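Local coordinates for pectate lyase (Paenibacillus sp. 0602, PDB 5GT5), which cleaves polygalacturonate by elimination, and probably also pectins of varied methyl esterification in an endo mode, with calcium as the likely cofactor, at residues Thr89-Ile94 / Lys113-Ile117; Lys148-Ile154 / Ala172-Asp178. The protein carries 1 engineered substitution. All coordinates share one frame; numbering follows the deposited sequence.

Contact 1 (Thr89-Ile94 / Lys113-Ile117); sequences TGVSKI and KHAAI
Ser92-Ile94 and Ala115-Ile117 pair as parallel strands, their axes approaching to 4.6 Å at an angle of 22°. Three backbone bonds set the register: Ser92 N donates to His114 O at 3.1 Å, Ala116 N to Ser92 O at 2.9 Å, and Ile94 N to Ala116 O at 2.8 Å. Ser92 thus brackets Ala115 with its N and O, the parallel pattern of successive coils in a beta-helix. Ser92, Ile94, Ala115 and Ile117 share one face of the sheet, Lys93 and Ala116 the other. With CG1 of Ile94 anti to its carbonyl carbon (chi1 -57°), the CD1 methyl comes to 3.8 Å from Ala115 CB. Before the strands, Thr89 crosses the His114 side chain at about a right angle. Its OG1 sits over the rim of one ring face, 3.8 Å from His114 ND1, while Lys113 CB covers the centre of the other. The same hydroxyl donates to Gly90 O in the carbonyl plane. Glu64 and Glu134 bind the two ring nitrogens of His114, which fixes the ring's rotation and is consistent with a protonated imidazole. Helix 84-89 ends at Thr89, and Gly90, with positive phi, leads the chain out toward strand 92-97. That strand lies between antiparallel strand 74-76 and parallel strand 115-120, which in turn borders strand 154-157.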
loop_
_atom_site.group_PDB
_atom_site.type_symbol
_atom_site.label_atom_id
_atom_site.label_comp_id
_atom_site.label_asym_id
_atom_site.label_seq_id
_atom_site.Cartn_x
_atom_site.Cartn_y
_atom_site.Cartn_z
ATOM N N THR A 89 -37.956 6.298 0.163
ATOM C CA THR A 89 -36.952 5.391 0.708
ATOM C C THR A 89 -35.832 6.065 1.483
ATOM O O THR A 89 -35.221 5.434 2.361
ATOM C CB THR A 89 -36.291 4.553 -0.384
ATOM O OG1 THR A 89 -35.577 5.425 -1.280
ATOM C CG2 THR A 89 -37.310 3.778 -1.150
ATOM N N GLY A 90 -35.543 7.317 1.142
ATOM C CA GLY A 90 -34.355 7.998 1.613
ATOM C C GLY A 90 -33.140 7.403 0.927
ATOM O O GLY A 90 -33.235 6.473 0.114
ATOM N N VAL A 91 -31.988 7.950 1.278
ATOM C CA VAL A 91 -30.703 7.546 0.700
ATOM C C VAL A 91 -29.694 7.525 1.846
ATOM O O VAL A 91 -29.630 8.451 2.649
ATOM C CB VAL A 91 -30.261 8.539 -0.407
ATOM C CG1 VAL A 91 -28.876 8.216 -0.914
ATOM C CG2 VAL A 91 -31.263 8.536 -1.572
ATOM N N SER A 92 -28.918 6.457 1.923
ATOM C CA SER A 92 -27.887 6.327 2.955
ATOM C C SER A 92 -26.499 6.497 2.379
ATOM O O SER A 92 -26.287 6.396 1.154
ATOM C CB SER A 92 -27.953 4.943 3.599
ATOM O OG SER A 92 -29.207 4.738 4.261
ATOM N N LYS A 93 -25.555 6.791 3.266
ATOM C CA LYS A 93 -24.133 6.704 2.955
ATOM C C LYS A 93 -23.530 5.675 3.894
ATOM O O LYS A 93 -23.673 5.784 5.111
ATOM C CB LYS A 93 -23.429 8.044 3.148
ATOM C CG LYS A 93 -21.968 7.952 2.763
ATOM C CD LYS A 93 -21.210 9.243 3.030
ATOM C CE LYS A 93 -21.447 10.222 1.914
ATOM N NZ LYS A 93 -20.617 11.460 2.107
ATOM N N ILE A 94 -22.876 4.665 3.321
ATOM C CA ILE A 94 -22.290 3.573 4.101
ATOM C C ILE A 94 -20.790 3.703 4.023
ATOM O O ILE A 94 -20.211 3.644 2.931
ATOM C CB ILE A 94 -22.730 2.217 3.558
ATOM C CG1 ILE A 94 -24.271 2.102 3.546
ATOM C CG2 ILE A 94 -22.091 1.132 4.392
ATOM C CD1 ILE A 94 -24.818 1.007 2.680
ATOM N N LYS A 113 -29.143 -0.793 -3.631
ATOM C CA LYS A 113 -30.016 0.326 -4.025
ATOM C C LYS A 113 -30.148 1.365 -2.932
ATOM O O LYS A 113 -30.202 1.027 -1.745
ATOM C CB LYS A 113 -31.406 -0.192 -4.398
ATOM C CG LYS A 113 -31.432 -1.066 -5.636
ATOM C CD LYS A 113 -32.893 -1.321 -6.092
ATOM C CE LYS A 113 -33.455 -2.545 -5.431
ATOM N NZ LYS A 113 -34.973 -2.543 -5.372
ATOM N N HIS A 114 -30.183 2.635 -3.343
ATOM C CA HIS A 114 -30.520 3.764 -2.465
ATOM C C HIS A 114 -29.429 4.083 -1.493
ATOM O O HIS A 114 -29.684 4.672 -0.440
ATOM C CB HIS A 114 -31.873 3.570 -1.744
ATOM C CG HIS A 114 -32.928 3.035 -2.656
ATOM N ND1 HIS A 114 -33.904 2.150 -2.240
ATOM C CD2 HIS A 114 -33.083 3.187 -3.990
ATOM C CE1 HIS A 114 -34.651 1.819 -3.287
ATOM N NE2 HIS A 114 -34.181 2.443 -4.355
ATOM N N ALA A 115 -28.197 3.717 -1.844
ATOM C CA ALA A 115 -27.056 4.011 -0.955
ATOM C C ALA A 115 -25.754 4.238 -1.678
ATOM O O ALA A 115 -25.430 3.539 -2.640
ATOM C CB ALA A 115 -26.860 2.946 0.135
ATOM N N ALA A 116 -24.991 5.200 -1.165
ATOM C CA ALA A 116 -23.601 5.420 -1.574
ATOM C C ALA A 116 -22.670 4.652 -0.649
ATOM O O ALA A 116 -22.938 4.536 0.552
ATOM C CB ALA A 116 -23.259 6.912 -1.455
ATOM N N ILE A 117 -21.576 4.139 -1.206
ATOM C CA ILE A 117 -20.514 3.483 -0.423
ATOM C C ILE A 117 -19.270 4.355 -0.438
ATOM O O ILE A 117 -18.824 4.799 -1.501
ATOM C CB ILE A 117 -20.178 2.097 -0.942
ATOM C CG1 ILE A 117 -21.401 1.181 -0.745
ATOM C CG2 ILE A 117 -18.922 1.513 -0.176
ATOM C CD1 ILE A 117 -21.209 -0.198 -1.278
#

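Contact 2 (Lys148-Ile154 / Ala172-Asp178); sequences KNDWDYI and AYDGLVD
Asn149 covers one face of the Tyr173 ring at one end of this contact between successive coils of the parallel beta-helix, while Ile154 and Val177 pair at the other. The packing is tight at Tyr173: Asn149 CB stands 3.4 Å above the ring centroid, and the amide plane, 3° from the ring plane, stacks on the same face. Lys148 N and Asn149 N both donate to Tyr173 OH, the second at 3.2 Å, and Glu137 holds the Asn149 ND2. Farther along, Tyr153 CE2 meets Ala172 CB at 3.7 Å, and Leu176 CD2 meets the edge of the Tyr153 ring, in its plane. Ile154 N donates to Leu176 O and Ile154 O accepts from Asp178 N (2.9 Å), so Ile154 brackets Val177 in a single parallel bridge. Solvent reaches the exposed Lys148 and Asp150 and, in part, Asp174. The acidic side is polar and water-bridged: Asp152, Asp174 and Asp178 gather carboxylates that probably bind calcium, and Asp178 OD1 accepts from Leu248 N. A water probably bridges OD2 of Asp174, in the conformer described, to Asp152 OD2, and Lys245 forms a salt bridge with Asp174 OD1. Asp152 OD1 takes Gly175 N-H on its anti lone pair, at 2.8 Å.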
loop_
_atom_site.group_PDB
_atom_site.type_symbol
_atom_site.label_atom_id
_atom_site.label_comp_id
_atom_site.label_asym_id
_atom_site.label_seq_id
_atom_site.Cartn_x
_atom_site.Cartn_y
_atom_site.Cartn_z
ATOM N N LYS A 148 -25.512 19.432 -5.808
ATOM C CA LYS A 148 -26.031 19.440 -4.447
ATOM C C LYS A 148 -25.943 18.090 -3.732
ATOM O O LYS A 148 -25.315 17.980 -2.672
ATOM C CB LYS A 148 -27.473 19.945 -4.390
ATOM C CG LYS A 148 -27.945 20.164 -2.957
ATOM C CD LYS A 148 -29.310 20.778 -2.903
ATOM C CE LYS A 148 -29.661 21.144 -1.468
ATOM N NZ LYS A 148 -28.752 22.222 -0.972
ATOM N N ASN A 149 -26.557 17.059 -4.310
ATOM C CA ASN A 149 -26.752 15.824 -3.539
ATOM C C ASN A 149 -25.465 15.075 -3.208
ATOM O O ASN A 149 -25.362 14.422 -2.153
ATOM C CB ASN A 149 -27.687 14.867 -4.274
ATOM C CG ASN A 149 -29.102 15.398 -4.380
ATOM O OD1 ASN A 149 -29.338 16.619 -4.259
ATOM N ND2 ASN A 149 -30.052 14.492 -4.607
ATOM N N ASP A 150 -24.503 15.136 -4.118
ATOM C CA ASP A 150 -23.200 14.481 -3.930
ATOM C C ASP A 150 -23.344 12.979 -3.729
ATOM O O ASP A 150 -22.610 12.385 -2.942
ATOM C CB ASP A 150 -22.412 15.111 -2.765
ATOM C CG ASP A 150 -22.092 16.579 -2.982
ATOM O OD1 ASP A 150 -22.001 17.044 -4.143
ATOM O OD2 ASP A 150 -21.919 17.284 -1.970
ATOM N N TRP A 151 -24.313 12.355 -4.403
ATOM C CA TRP A 151 -24.457 10.904 -4.344
ATOM C C TRP A 151 -23.612 10.208 -5.396
ATOM O O TRP A 151 -23.800 10.467 -6.600
ATOM C CB TRP A 151 -25.911 10.494 -4.602
ATOM C CG TRP A 151 -26.993 11.032 -3.697
ATOM C CD1 TRP A 151 -26.876 11.539 -2.417
ATOM C CD2 TRP A 151 -28.383 11.075 -4.026
ATOM N NE1 TRP A 151 -28.130 11.886 -1.936
ATOM C CE2 TRP A 151 -29.059 11.623 -2.908
ATOM C CE3 TRP A 151 -29.122 10.716 -5.159
ATOM C CZ2 TRP A 151 -30.450 11.786 -2.886
ATOM C CZ3 TRP A 151 -30.495 10.892 -5.144
ATOM C CH2 TRP A 151 -31.142 11.447 -4.023
ATOM N N ASP A 152 -22.692 9.339 -4.975
ATOM C CA ASP A 152 -21.820 8.576 -5.867
ATOM C C ASP A 152 -21.940 7.128 -5.468
ATOM O O ASP A 152 -22.102 6.841 -4.277
ATOM C CB ASP A 152 -20.360 9.018 -5.676
ATOM C CG ASP A 152 -20.221 10.523 -5.580
ATOM O OD1 ASP A 152 -20.178 11.172 -6.621
ATOM O OD2 ASP A 152 -20.142 11.054 -4.449
ATOM N N TYR A 153 -21.867 6.170 -6.389
ATOM C CA TYR A 153 -21.995 4.787 -5.948
ATOM C C TYR A 153 -20.833 4.346 -5.056
ATOM O O TYR A 153 -21.044 3.749 -4.018
ATOM C CB TYR A 153 -22.133 3.830 -7.126
ATOM C CG TYR A 153 -23.479 3.836 -7.765
ATOM C CD1 TYR A 153 -24.604 3.413 -7.038
ATOM C CD2 TYR A 153 -23.637 4.182 -9.091
ATOM C CE1 TYR A 153 -25.851 3.396 -7.639
ATOM C CE2 TYR A 153 -24.888 4.160 -9.700
ATOM C CZ TYR A 153 -25.970 3.750 -8.960
ATOM O OH TYR A 153 -27.213 3.754 -9.569
ATOM N N ILE A 154 -19.606 4.601 -5.489
ATOM C CA ILE A 154 -18.429 4.220 -4.685
ATOM C C ILE A 154 -17.441 5.367 -4.730
ATOM O O ILE A 154 -17.121 5.880 -5.821
ATOM C CB ILE A 154 -17.743 2.950 -5.213
ATOM C CG1 ILE A 154 -18.719 1.774 -5.183
ATOM C CG2 ILE A 154 -16.496 2.628 -4.381
ATOM C CD1 ILE A 154 -18.141 0.478 -5.794
ATOM N N ALA A 172 -26.196 7.567 -11.748
ATOM C CA ALA A 172 -25.967 8.183 -10.453
ATOM C C ALA A 172 -26.070 9.689 -10.590
ATOM O O ALA A 172 -25.717 10.262 -11.621
ATOM C CB ALA A 172 -24.572 7.806 -9.894
ATOM N N TYR A 173 -26.526 10.319 -9.518
ATOM C CA TYR A 173 -26.607 11.765 -9.457
ATOM C C TYR A 173 -25.261 12.397 -9.782
ATOM O O TYR A 173 -25.188 13.311 -10.613
ATOM C CB TYR A 173 -27.122 12.187 -8.075
ATOM C CG TYR A 173 -27.309 13.669 -7.859
ATOM C CD1 TYR A 173 -26.212 14.477 -7.575
ATOM C CD2 TYR A 173 -28.569 14.266 -7.937
ATOM C CE1 TYR A 173 -26.349 15.841 -7.367
ATOM C CE2 TYR A 173 -28.722 15.645 -7.683
ATOM C CZ TYR A 173 -27.605 16.421 -7.427
ATOM O OH TYR A 173 -27.721 17.765 -7.172
ATOM N N ASP A 174 -24.209 11.920 -9.125
ATOM C CA ASP A 174 -22.855 12.411 -9.376
ATOM C C ASP A 174 -22.030 11.285 -9.997
ATOM O O ASP A 174 -22.346 10.815 -11.087
ATOM C CB ASP A 174 -22.277 12.951 -8.045
ATOM C CG ASP A 174 -21.045 13.814 -8.194
ATOM O OD1 ASP A 174 -20.634 14.141 -9.318
ATOM O OD2 ASP A 174 -20.518 14.232 -7.129
ATOM N N GLY A 175 -20.993 10.822 -9.325
ATOM C CA GLY A 175 -20.084 9.870 -9.954
ATOM C C GLY A 175 -20.412 8.403 -9.754
ATOM O O GLY A 175 -21.189 8.000 -8.872
ATOM N N LEU A 176 -19.772 7.582 -10.572
ATOM C CA LEU A 176 -19.951 6.137 -10.490
ATOM C C LEU A 176 -18.921 5.543 -9.550
ATOM O O LEU A 176 -19.293 5.001 -8.505
ATOM C CB LEU A 176 -19.851 5.520 -11.877
ATOM C CG LEU A 176 -20.853 6.080 -12.882
ATOM C CD1 LEU A 176 -20.630 5.424 -14.269
ATOM C CD2 LEU A 176 -22.278 5.866 -12.393
ATOM N N VAL A 177 -17.639 5.600 -9.903
ATOM C CA VAL A 177 -16.594 5.215 -8.953
ATOM C C VAL A 177 -15.545 6.314 -9.008
ATOM O O VAL A 177 -14.942 6.557 -10.065
ATOM C CB VAL A 177 -15.919 3.850 -9.251
ATOM C CG1 VAL A 177 -14.872 3.545 -8.178
ATOM C CG2 VAL A 177 -16.966 2.713 -9.318
ATOM N N ASP A 178 -15.355 7.010 -7.887
ATOM C CA ASP A 178 -14.417 8.121 -7.756
ATOM C C ASP A 178 -13.312 7.715 -6.827
ATOM O O ASP A 178 -13.513 6.919 -5.884
ATOM C CB ASP A 178 -15.114 9.334 -7.194
ATOM C CG ASP A 178 -16.152 9.920 -8.146
ATOM O OD1 ASP A 178 -16.123 9.632 -9.357
ATOM O OD2 ASP A 178 -17.016 10.702 -7.666
HETATM O O HOH W 1 -30.051 18.693 -6.845
HETATM O O HOH W 2 -19.934 13.714 -4.636
#

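In the fold
From the N terminus, contact 1 comes first: the chain leaves strand 92-97, passes through strands 102-106 and 111-113, and closes one coil when it reaches 115-120. Contact 2 opens later, in the loop at 148-153; the chain then runs through strands 154-157, 160-165 and 168-169 and closes another coil at 172-178. The two loops therefore follow in series, neither nesting nor crossing. Their centres are 11 Å apart, and the same sheet joins them, because strand 154-157 lies beside strand 115-120. At the seam Ile117 N probably bonds to Tyr153 O, at 2.9 Å. Ala116 CB also packs against the backbone O of Asp152, a residue whose side chain probably binds calcium.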